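PDB 4PEV: membrane lipoprotein family protein from Aeropyrum pernix, which probably serves as the solute-binding lipoprotein of an ABC transporter, capturing nucleosides such as adenosine. Local coordinates for residues A185-I195 and V220-F230; H259-K267 and S278-D289. One frame throughout, in Å; residues are numbered along the deposited sequence.

How the contacts relate
Contacts 1 and 2 belong to the same six-stranded mixed sheet, on one side of the adenosine-binding cleft. Along the chain they come in series: contact 1 pairs strands 186-191 and 222-226, the latter an outermost strand, and contact 2 then lays helix 258-271 against strand 277-282. Strand 248-254 lies between strands 186-191 and 277-282 in the sheet and opens the beta-alpha-beta unit to which contact 2 belongs. The centres of the contacts are about 14 Å apart, yet they touch, Val-190 CG2 packing 3.7 Å from Met-262 CG. Both end at the nucleoside, where Phe-230 of contact 1 covers the base and Asp-282 of contact 2 holds ribose hydroxyls, so that one sheet supplies apolar and polar parts of the pocket.

Contact 1 of 2, residues A185-I195 and V220-F230; sequences AKAGAVAGMDI and VEMVWTYTGRF. With ADN (adenosine), chain F.
Strands 186-191 and 222-226 are the parallel partners of a beta-alpha-beta unit whose helix, 196-214, covers the face carrying Ala-189 and Trp-224. Their ladder includes Ala-191 N to Thr-225 O, 2.7 Å. Beyond it, Ala-191 O accepts twice from Thr-227, from N and, on a lone pair in the carbonyl plane, from OG1 at 2.8 Å. With Thr-227 OG1 held between its own backbone N and carbonyl carbon (chi1 64°), the hydroxyl can reach back to Ala-191 O while accepting from Arg-229 N, an ST turn. Small Ala-189 lets its CB approach Trp-224 CE3 to 3.4 Å. Tyr-226 is sandwiched: Trp-224 NE1 lies over one face, and over the other Asp-194 CA makes a CH-pi contact 4.0 Å from the ring centroid, its carboxylate stacked 14° from the ring plane. Asp-194 bonds Trp-199 and His-401, and Tyr-226 OH bonds Tyr-404. An alanine in place of Tyr-226 would probably open a gap between Trp-224 and Asp-194 and leave Tyr-404 without this partner. At the cleft, Gly-192 CA lies over one face of Phe-230, while adenosine C4 lies 3.4 Å above the centre of the opposite face. The doubly gripped Ala-191 carbonyl and the ST turn thus fix the start of the loop leading to Phe-230, whose apolar ring offers the flat base a face.

Contact 2 of 2, residues H259-K267 and S278-D289; sequences HVGMFNAVK and SIGQDASQEWYD. With ADN (adenosine), chain F.
Helix 259-267 runs nearly antiparallel to strand 278-282, their axes 9.1 Å apart at closest approach and 159° between directions, with Phe-263 nearest Ser-278. Phe-263 fills the space between them: its edge meets Ser-278 CB, 3.6 Å from CD1, and Gly-280 CA near CZ, where small residues suit a bulky ring. Tyr-288 approaches the same ring obliquely, CD2 to CD2 3.7 Å, with the planes 34° apart. Its CG lies opposite the backbone N (chi1 -177°), which carries the ring back to the helix, and there its hydroxyl donates to Asn-264 OD1 at 2.8 Å, on a lone pair in the amide plane. Val-260 CG1 packs beside that phenol, giving its apolar part a matching neighbour. Nearer the ligand, His-259 NE2 points almost straight at Gln-285 OE1, a weak 3.3 Å bond with ring and amide planes nearly perpendicular. The same oxygen accepts from Gln-281 N at 2.8 Å, so one glutamine ties histidine to strand; Ala-255 N bonds His-259 ND1 and further fixes the imidazole. A water joins Phe-263 O to Ser-278 OG, serving two polar atoms among apolar side chains. At the strand end, Asp-282 grips adenosine through both carboxylate oxygens, OD1 to O3' (2.6 Å) and OD2 to O5'. Around this layer, Met-262 and Val-266 pack on Phe-251 of strand 248-254, Phe-263 and Tyr-288 rest on Ile-293 of strand 293-299, and Ala-265 meets helix 233-245 alongside.

Contact 1 of 2, residues A185-I195 and V220-F230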
# COMPACT_ATOMS: atom_id res chain seq x y z
N ALA C 185 -22.63 1.83 -10.31
CA ALA C 185 -21.24 2.15 -10.04
C ALA C 185 -20.68 1.14 -9.07
O ALA C 185 -21.14 1.05 -7.94
CB ALA C 185 -21.12 3.53 -9.42
N LYS C 186 -19.66 0.39 -9.51
CA LYS C 186 -18.99 -0.56 -8.63
C LYS C 186 -17.67 -0.04 -8.05
O LYS C 186 -17.07 0.90 -8.57
CB LYS C 186 -18.73 -1.85 -9.38
CG LYS C 186 -19.97 -2.39 -10.05
CD LYS C 186 -19.66 -3.69 -10.76
CE LYS C 186 -20.73 -4.00 -11.78
NZ LYS C 186 -20.38 -5.28 -12.45
N ALA C 187 -17.25 -0.66 -6.95
CA ALA C 187 -15.93 -0.44 -6.39
C ALA C 187 -14.97 -1.37 -7.11
O ALA C 187 -15.40 -2.33 -7.75
CB ALA C 187 -15.93 -0.70 -4.90
N GLY C 188 -13.69 -1.10 -7.02
CA GLY C 188 -12.72 -1.86 -7.78
C GLY C 188 -11.33 -1.74 -7.23
O GLY C 188 -11.08 -0.93 -6.34
N ALA C 189 -10.44 -2.56 -7.77
CA ALA C 189 -9.02 -2.47 -7.44
C ALA C 189 -8.22 -3.07 -8.55
O ALA C 189 -8.57 -4.13 -9.06
CB ALA C 189 -8.72 -3.19 -6.14
N VAL C 190 -7.15 -2.38 -8.94
CA VAL C 190 -6.19 -2.91 -9.89
C VAL C 190 -4.99 -3.28 -9.05
O VAL C 190 -4.37 -2.41 -8.43
CB VAL C 190 -5.79 -1.88 -10.96
CG1 VAL C 190 -4.77 -2.50 -11.92
CG2 VAL C 190 -7.02 -1.38 -11.71
N ALA C 191 -4.67 -4.58 -9.04
CA ALA C 191 -3.65 -5.12 -8.15
C ALA C 191 -2.45 -5.57 -8.95
O ALA C 191 -2.55 -5.78 -10.16
CB ALA C 191 -4.21 -6.28 -7.35
N GLY C 192 -1.32 -5.69 -8.26
CA GLY C 192 -0.10 -6.18 -8.87
C GLY C 192 -0.06 -7.69 -8.83
O GLY C 192 -0.93 -8.35 -9.37
N MSE C 193 0.94 -8.23 -8.15
CA MSE C 193 1.16 -9.67 -8.12
C MSE C 193 0.34 -10.35 -7.07
O MSE C 193 0.01 -9.77 -6.02
CB MSE C 193 2.61 -9.98 -7.80
CG MSE C 193 3.57 -9.38 -8.83
SE MSE C 193 5.40 -9.93 -8.36
CE MSE C 193 5.31 -11.72 -9.20
N ASP C 194 0.00 -11.62 -7.33
CA ASP C 194 -0.76 -12.43 -6.40
C ASP C 194 0.14 -12.98 -5.28
O ASP C 194 0.66 -14.09 -5.36
CB ASP C 194 -1.44 -13.56 -7.15
CG ASP C 194 -2.46 -14.28 -6.30
OD1 ASP C 194 -2.26 -14.35 -5.05
OD2 ASP C 194 -3.45 -14.77 -6.89
N ILE C 195 0.29 -12.19 -4.22
CA ILE C 195 1.19 -12.52 -3.13
C ILE C 195 0.57 -12.12 -1.79
O ILE C 195 -0.38 -11.33 -1.79
CB ILE C 195 2.53 -11.81 -3.32
CG1 ILE C 195 2.34 -10.30 -3.51
CG2 ILE C 195 3.24 -12.38 -4.54
CD1 ILE C 195 3.60 -9.51 -3.23
N VAL C 220 -23.40 -2.91 -3.11
CA VAL C 220 -22.31 -2.41 -3.95
C VAL C 220 -21.38 -3.56 -4.27
O VAL C 220 -20.88 -4.21 -3.36
CB VAL C 220 -21.48 -1.31 -3.23
CG1 VAL C 220 -20.24 -0.95 -4.04
CG2 VAL C 220 -22.31 -0.06 -2.94
N GLU C 221 -21.15 -3.80 -5.55
CA GLU C 221 -20.26 -4.88 -5.98
C GLU C 221 -18.81 -4.43 -6.05
O GLU C 221 -18.53 -3.24 -6.17
CB GLU C 221 -20.70 -5.40 -7.33
CG GLU C 221 -22.09 -5.97 -7.26
CD GLU C 221 -22.49 -6.67 -8.54
OE1 GLU C 221 -21.85 -6.45 -9.59
OE2 GLU C 221 -23.47 -7.45 -8.48
N MSE C 222 -17.89 -5.40 -5.97
CA MSE C 222 -16.45 -5.11 -5.98
C MSE C 222 -15.73 -6.04 -6.91
O MSE C 222 -15.93 -7.25 -6.88
CB MSE C 222 -15.84 -5.21 -4.58
CG MSE C 222 -14.48 -4.50 -4.51
SE MSE C 222 -12.92 -5.67 -4.90
CE MSE C 222 -12.90 -6.68 -3.20
N VAL C 223 -14.87 -5.46 -7.74
CA VAL C 223 -14.12 -6.21 -8.74
C VAL C 223 -12.65 -6.01 -8.49
O VAL C 223 -12.15 -4.88 -8.52
CB VAL C 223 -14.45 -5.75 -10.16
CG1 VAL C 223 -13.57 -6.48 -11.18
CG2 VAL C 223 -15.95 -5.97 -10.42
N TRP C 224 -11.97 -7.12 -8.24
CA TRP C 224 -10.56 -7.11 -7.92
C TRP C 224 -9.81 -7.82 -9.03
O TRP C 224 -10.11 -8.97 -9.33
CB TRP C 224 -10.35 -7.84 -6.61
CG TRP C 224 -8.95 -7.94 -6.20
CD1 TRP C 224 -8.02 -8.81 -6.67
CD2 TRP C 224 -8.31 -7.15 -5.21
NE1 TRP C 224 -6.83 -8.62 -6.01
CE2 TRP C 224 -6.98 -7.60 -5.11
CE3 TRP C 224 -8.73 -6.09 -4.39
CZ2 TRP C 224 -6.05 -7.04 -4.23
CZ3 TRP C 224 -7.81 -5.53 -3.52
CH2 TRP C 224 -6.48 -6.01 -3.44
N THR C 225 -8.85 -7.13 -9.64
CA THR C 225 -8.04 -7.69 -10.71
C THR C 225 -6.53 -7.67 -10.40
O THR C 225 -5.92 -6.60 -10.27
CB THR C 225 -8.28 -6.94 -12.02
OG1 THR C 225 -9.69 -6.80 -12.22
CG2 THR C 225 -7.66 -7.69 -13.21
N TYR C 226 -5.95 -8.87 -10.29
CA TYR C 226 -4.50 -9.02 -10.36
C TYR C 226 -4.04 -8.81 -11.79
O TYR C 226 -4.53 -9.46 -12.71
CB TYR C 226 -4.09 -10.40 -9.89
CG TYR C 226 -4.22 -10.58 -8.40
CD1 TYR C 226 -3.42 -9.84 -7.52
CD2 TYR C 226 -5.15 -11.47 -7.87
CE1 TYR C 226 -3.52 -10.00 -6.15
CE2 TYR C 226 -5.27 -11.63 -6.51
CZ TYR C 226 -4.46 -10.90 -5.65
OH TYR C 226 -4.59 -11.07 -4.28
N THR C 227 -3.11 -7.86 -11.98
CA THR C 227 -2.43 -7.66 -13.25
C THR C 227 -1.21 -8.56 -13.35
O THR C 227 -0.78 -8.91 -14.44
CB THR C 227 -1.91 -6.23 -13.40
OG1 THR C 227 -0.90 -5.99 -12.41
CG2 THR C 227 -3.04 -5.22 -13.28
N GLY C 228 -0.62 -8.88 -12.20
CA GLY C 228 0.50 -9.80 -12.14
C GLY C 228 1.85 -9.10 -12.12
O GLY C 228 2.89 -9.75 -11.96
N ARG C 229 1.85 -7.79 -12.28
CA ARG C 229 3.09 -7.04 -12.32
C ARG C 229 2.96 -5.83 -11.40
O ARG C 229 1.85 -5.38 -11.12
CB ARG C 229 3.42 -6.70 -13.78
CG ARG C 229 3.91 -7.93 -14.56
CD ARG C 229 4.05 -7.80 -16.08
NE ARG C 229 4.92 -6.69 -16.50
CZ ARG C 229 6.25 -6.65 -16.36
NH1 ARG C 229 6.91 -7.66 -15.82
NH2 ARG C 229 6.93 -5.58 -16.77
N PHE C 230 4.08 -5.36 -10.87
CA PHE C 230 4.12 -4.12 -10.07
C PHE C 230 4.75 -2.96 -10.81
O PHE C 230 4.77 -1.84 -10.31
CB PHE C 230 4.92 -4.34 -8.80
CG PHE C 230 4.16 -5.02 -7.71
CD1 PHE C 230 3.04 -4.42 -7.16
CD2 PHE C 230 4.60 -6.24 -7.19
CE1 PHE C 230 2.35 -5.04 -6.13
CE2 PHE C 230 3.91 -6.86 -6.17
CZ PHE C 230 2.79 -6.25 -5.64
O5' ADN F . 1.19 -0.68 -4.20
C5' ADN F . 0.39 -1.59 -3.42
C4' ADN F . 1.16 -2.66 -2.64
O4' ADN F . 1.83 -3.57 -3.51
C3' ADN F . 2.26 -2.17 -1.70
O3' ADN F . 1.73 -1.70 -0.45
C2' ADN F . 3.13 -3.42 -1.56
O2' ADN F . 2.64 -4.35 -0.58
C1' ADN F . 3.05 -4.03 -2.93
N9 ADN F . 4.16 -3.58 -3.78
C8 ADN F . 4.27 -2.41 -4.46
N7 ADN F . 5.43 -2.35 -5.16
C5 ADN F . 6.08 -3.51 -4.93
C6 ADN F . 7.36 -4.13 -5.34
N6 ADN F . 8.19 -3.46 -6.16
N1 ADN F . 7.66 -5.36 -4.87
C2 ADN F . 6.84 -6.04 -4.04
N3 ADN F . 5.67 -5.55 -3.62
C4 ADN F . 5.24 -4.31 -4.02

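Contact 2 of 2, residues H259-K267 and S278-D289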
# COMPACT_ATOMS: atom_id res chain seq x y z
N HIS C 259 -0.38 0.90 -10.97
CA HIS C 259 -1.64 1.65 -10.88
C HIS C 259 -1.49 3.14 -11.11
O HIS C 259 -2.44 3.87 -10.87
CB HIS C 259 -2.40 1.35 -9.59
CG HIS C 259 -1.80 1.94 -8.36
ND1 HIS C 259 -0.98 1.22 -7.53
CD2 HIS C 259 -1.95 3.15 -7.78
CE1 HIS C 259 -0.63 1.97 -6.50
NE2 HIS C 259 -1.20 3.15 -6.62
N VAL C 260 -0.32 3.61 -11.55
CA VAL C 260 -0.25 4.96 -12.08
C VAL C 260 -1.01 4.97 -13.40
O VAL C 260 -1.67 5.95 -13.72
CB VAL C 260 1.18 5.47 -12.26
CG1 VAL C 260 1.19 6.74 -13.12
CG2 VAL C 260 1.80 5.75 -10.89
N GLY C 261 -0.93 3.88 -14.15
CA GLY C 261 -1.77 3.73 -15.34
C GLY C 261 -3.23 3.77 -14.97
O GLY C 261 -4.04 4.38 -15.66
N MSE C 262 -3.59 3.13 -13.88
CA MSE C 262 -4.95 3.19 -13.40
C MSE C 262 -5.39 4.63 -13.24
O MSE C 262 -6.44 5.01 -13.72
CB MSE C 262 -5.04 2.45 -12.07
CG MSE C 262 -6.46 2.28 -11.60
SE MSE C 262 -6.41 1.91 -9.67
CE MSE C 262 -6.06 3.72 -8.95
N PHE C 263 -4.56 5.43 -12.57
CA PHE C 263 -4.85 6.85 -12.36
C PHE C 263 -5.11 7.54 -13.67
O PHE C 263 -6.04 8.35 -13.78
CB PHE C 263 -3.67 7.58 -11.72
CG PHE C 263 -3.43 7.25 -10.28
CD1 PHE C 263 -4.46 6.82 -9.45
CD2 PHE C 263 -2.16 7.44 -9.74
CE1 PHE C 263 -4.20 6.55 -8.11
CE2 PHE C 263 -1.91 7.18 -8.40
CZ PHE C 263 -2.92 6.73 -7.59
N ASN C 264 -4.28 7.24 -14.66
CA ASN C 264 -4.43 7.88 -15.96
C ASN C 264 -5.69 7.45 -16.68
O ASN C 264 -6.26 8.23 -17.40
CB ASN C 264 -3.19 7.65 -16.80
CG ASN C 264 -1.97 8.33 -16.22
OD1 ASN C 264 -2.06 9.40 -15.61
ND2 ASN C 264 -0.83 7.72 -16.42
N ALA C 265 -6.15 6.23 -16.45
CA ALA C 265 -7.38 5.75 -17.06
C ALA C 265 -8.61 6.47 -16.51
O ALA C 265 -9.56 6.78 -17.26
CB ALA C 265 -7.51 4.25 -16.84
N VAL C 266 -8.59 6.74 -15.20
CA VAL C 266 -9.68 7.44 -14.51
C VAL C 266 -9.69 8.92 -14.90
O VAL C 266 -10.76 9.53 -14.96
CB VAL C 266 -9.58 7.25 -12.96
CG1 VAL C 266 -10.68 7.99 -12.21
CG2 VAL C 266 -9.61 5.77 -12.60
N LYS C 267 -8.53 9.50 -15.19
CA LYS C 267 -8.47 10.89 -15.70
C LYS C 267 -9.18 11.04 -17.04
O LYS C 267 -9.93 12.00 -17.26
CB LYS C 267 -7.02 11.35 -15.89
CG LYS C 267 -6.25 11.54 -14.60
CD LYS C 267 -5.18 12.61 -14.72
CE LYS C 267 -4.01 12.16 -15.57
NZ LYS C 267 -3.44 13.33 -16.32
N SER C 278 -10.26 7.70 -8.01
CA SER C 278 -9.19 6.78 -7.71
C SER C 278 -8.84 6.89 -6.23
O SER C 278 -9.12 7.90 -5.59
CB SER C 278 -7.95 7.10 -8.57
OG SER C 278 -8.18 6.91 -9.96
N ILE C 279 -8.23 5.84 -5.71
CA ILE C 279 -7.75 5.80 -4.33
C ILE C 279 -6.27 5.36 -4.27
O ILE C 279 -5.92 4.27 -4.72
CB ILE C 279 -8.62 4.86 -3.48
CG1 ILE C 279 -10.10 5.28 -3.62
CG2 ILE C 279 -8.13 4.85 -2.03
CD1 ILE C 279 -11.09 4.50 -2.77
N GLY C 280 -5.43 6.23 -3.70
CA GLY C 280 -3.99 6.01 -3.64
C GLY C 280 -3.58 5.01 -2.58
O GLY C 280 -4.34 4.72 -1.67
N GLN C 281 -2.37 4.48 -2.71
CA GLN C 281 -1.85 3.56 -1.71
C GLN C 281 -0.36 3.78 -1.48
O GLN C 281 0.38 4.10 -2.41
CB GLN C 281 -2.13 2.10 -2.11
CG GLN C 281 -1.70 1.03 -1.11
CD GLN C 281 -2.23 1.26 0.31
OE1 GLN C 281 -3.41 1.56 0.53
NE2 GLN C 281 -1.34 1.10 1.30
N ASP C 282 0.04 3.61 -0.21
CA ASP C 282 1.43 3.60 0.28
C ASP C 282 1.79 5.01 0.68
O ASP C 282 1.86 5.30 1.87
CB ASP C 282 2.43 2.96 -0.70
CG ASP C 282 2.14 1.48 -0.94
OD1 ASP C 282 1.82 0.80 0.08
OD2 ASP C 282 2.21 0.99 -2.11
N ALA C 283 1.99 5.89 -0.29
CA ALA C 283 2.07 7.32 0.01
C ALA C 283 0.70 7.92 -0.24
O ALA C 283 -0.20 7.25 -0.76
CB ALA C 283 3.11 8.00 -0.86
N SER C 284 0.53 9.18 0.17
CA SER C 284 -0.60 9.98 -0.28
C SER C 284 -0.28 10.39 -1.70
O SER C 284 0.70 11.12 -1.91
CB SER C 284 -0.82 11.23 0.59
OG SER C 284 -1.14 12.38 -0.21
N GLN C 285 -1.11 9.97 -2.64
CA GLN C 285 -0.86 10.21 -4.06
C GLN C 285 -1.85 11.21 -4.69
O GLN C 285 -1.91 11.33 -5.91
CB GLN C 285 -0.88 8.89 -4.81
CG GLN C 285 0.20 7.93 -4.34
CD GLN C 285 0.06 6.55 -4.95
OE1 GLN C 285 -0.88 5.82 -4.67
NE2 GLN C 285 1.00 6.19 -5.79
N GLU C 286 -2.60 11.93 -3.85
CA GLU C 286 -3.65 12.84 -4.32
C GLU C 286 -3.07 13.89 -5.24
O GLU C 286 -3.68 14.27 -6.25
CB GLU C 286 -4.36 13.51 -3.13
CG GLU C 286 -5.33 12.59 -2.36
CD GLU C 286 -4.71 11.82 -1.21
OE1 GLU C 286 -3.53 11.42 -1.31
OE2 GLU C 286 -5.42 11.59 -0.21
N TRP C 287 -1.88 14.35 -4.90
CA TRP C 287 -1.15 15.35 -5.68
C TRP C 287 -1.02 15.00 -7.15
O TRP C 287 -0.87 15.89 -7.97
CB TRP C 287 0.25 15.57 -5.09
CG TRP C 287 1.12 14.38 -5.18
CD1 TRP C 287 1.29 13.42 -4.24
CD2 TRP C 287 1.90 13.98 -6.32
NE1 TRP C 287 2.13 12.46 -4.71
CE2 TRP C 287 2.52 12.78 -5.98
CE3 TRP C 287 2.13 14.54 -7.59
CZ2 TRP C 287 3.37 12.11 -6.85
CZ3 TRP C 287 2.97 13.88 -8.46
CH2 TRP C 287 3.58 12.67 -8.08
N TYR C 288 -1.05 13.72 -7.49
CA TYR C 288 -0.85 13.32 -8.89
C TYR C 288 -2.00 13.87 -9.77
O TYR C 288 -1.76 14.43 -10.84
CB TYR C 288 -0.66 11.80 -9.02
CG TYR C 288 -0.39 11.31 -10.44
CD1 TYR C 288 0.88 11.38 -11.00
CD2 TYR C 288 -1.41 10.76 -11.21
CE1 TYR C 288 1.13 10.94 -12.28
CE2 TYR C 288 -1.18 10.32 -12.50
CZ TYR C 288 0.10 10.40 -13.03
OH TYR C 288 0.31 9.95 -14.32
N ASP C 289 -3.24 13.71 -9.29
CA ASP C 289 -4.40 14.42 -9.85
C ASP C 289 -5.48 14.49 -8.78
O ASP C 289 -6.14 13.49 -8.52
CB ASP C 289 -4.97 13.75 -11.10
CG ASP C 289 -6.27 14.42 -11.57
OD1 ASP C 289 -6.45 15.64 -11.39
OD2 ASP C 289 -7.12 13.71 -12.12
O5' ADN F . 1.19 -0.68 -4.20
C5' ADN F . 0.39 -1.59 -3.42
C4' ADN F . 1.16 -2.66 -2.64
O4' ADN F . 1.83 -3.57 -3.51
C3' ADN F . 2.26 -2.17 -1.70
O3' ADN F . 1.73 -1.70 -0.45
C2' ADN F . 3.13 -3.42 -1.56
O2' ADN F . 2.64 -4.35 -0.58
C1' ADN F . 3.05 -4.03 -2.93
N9 ADN F . 4.16 -3.58 -3.78
C8 ADN F . 4.27 -2.41 -4.46
N7 ADN F . 5.43 -2.35 -5.16
C5 ADN F . 6.08 -3.51 -4.93
C6 ADN F . 7.36 -4.13 -5.34
N6 ADN F . 8.19 -3.46 -6.16
N1 ADN F . 7.66 -5.36 -4.87
C2 ADN F . 6.84 -6.04 -4.04
N3 ADN F . 5.67 -5.55 -3.62
C4 ADN F . 5.24 -4.31 -4.02
O HOH W 1 -6.86 9.23 -10.98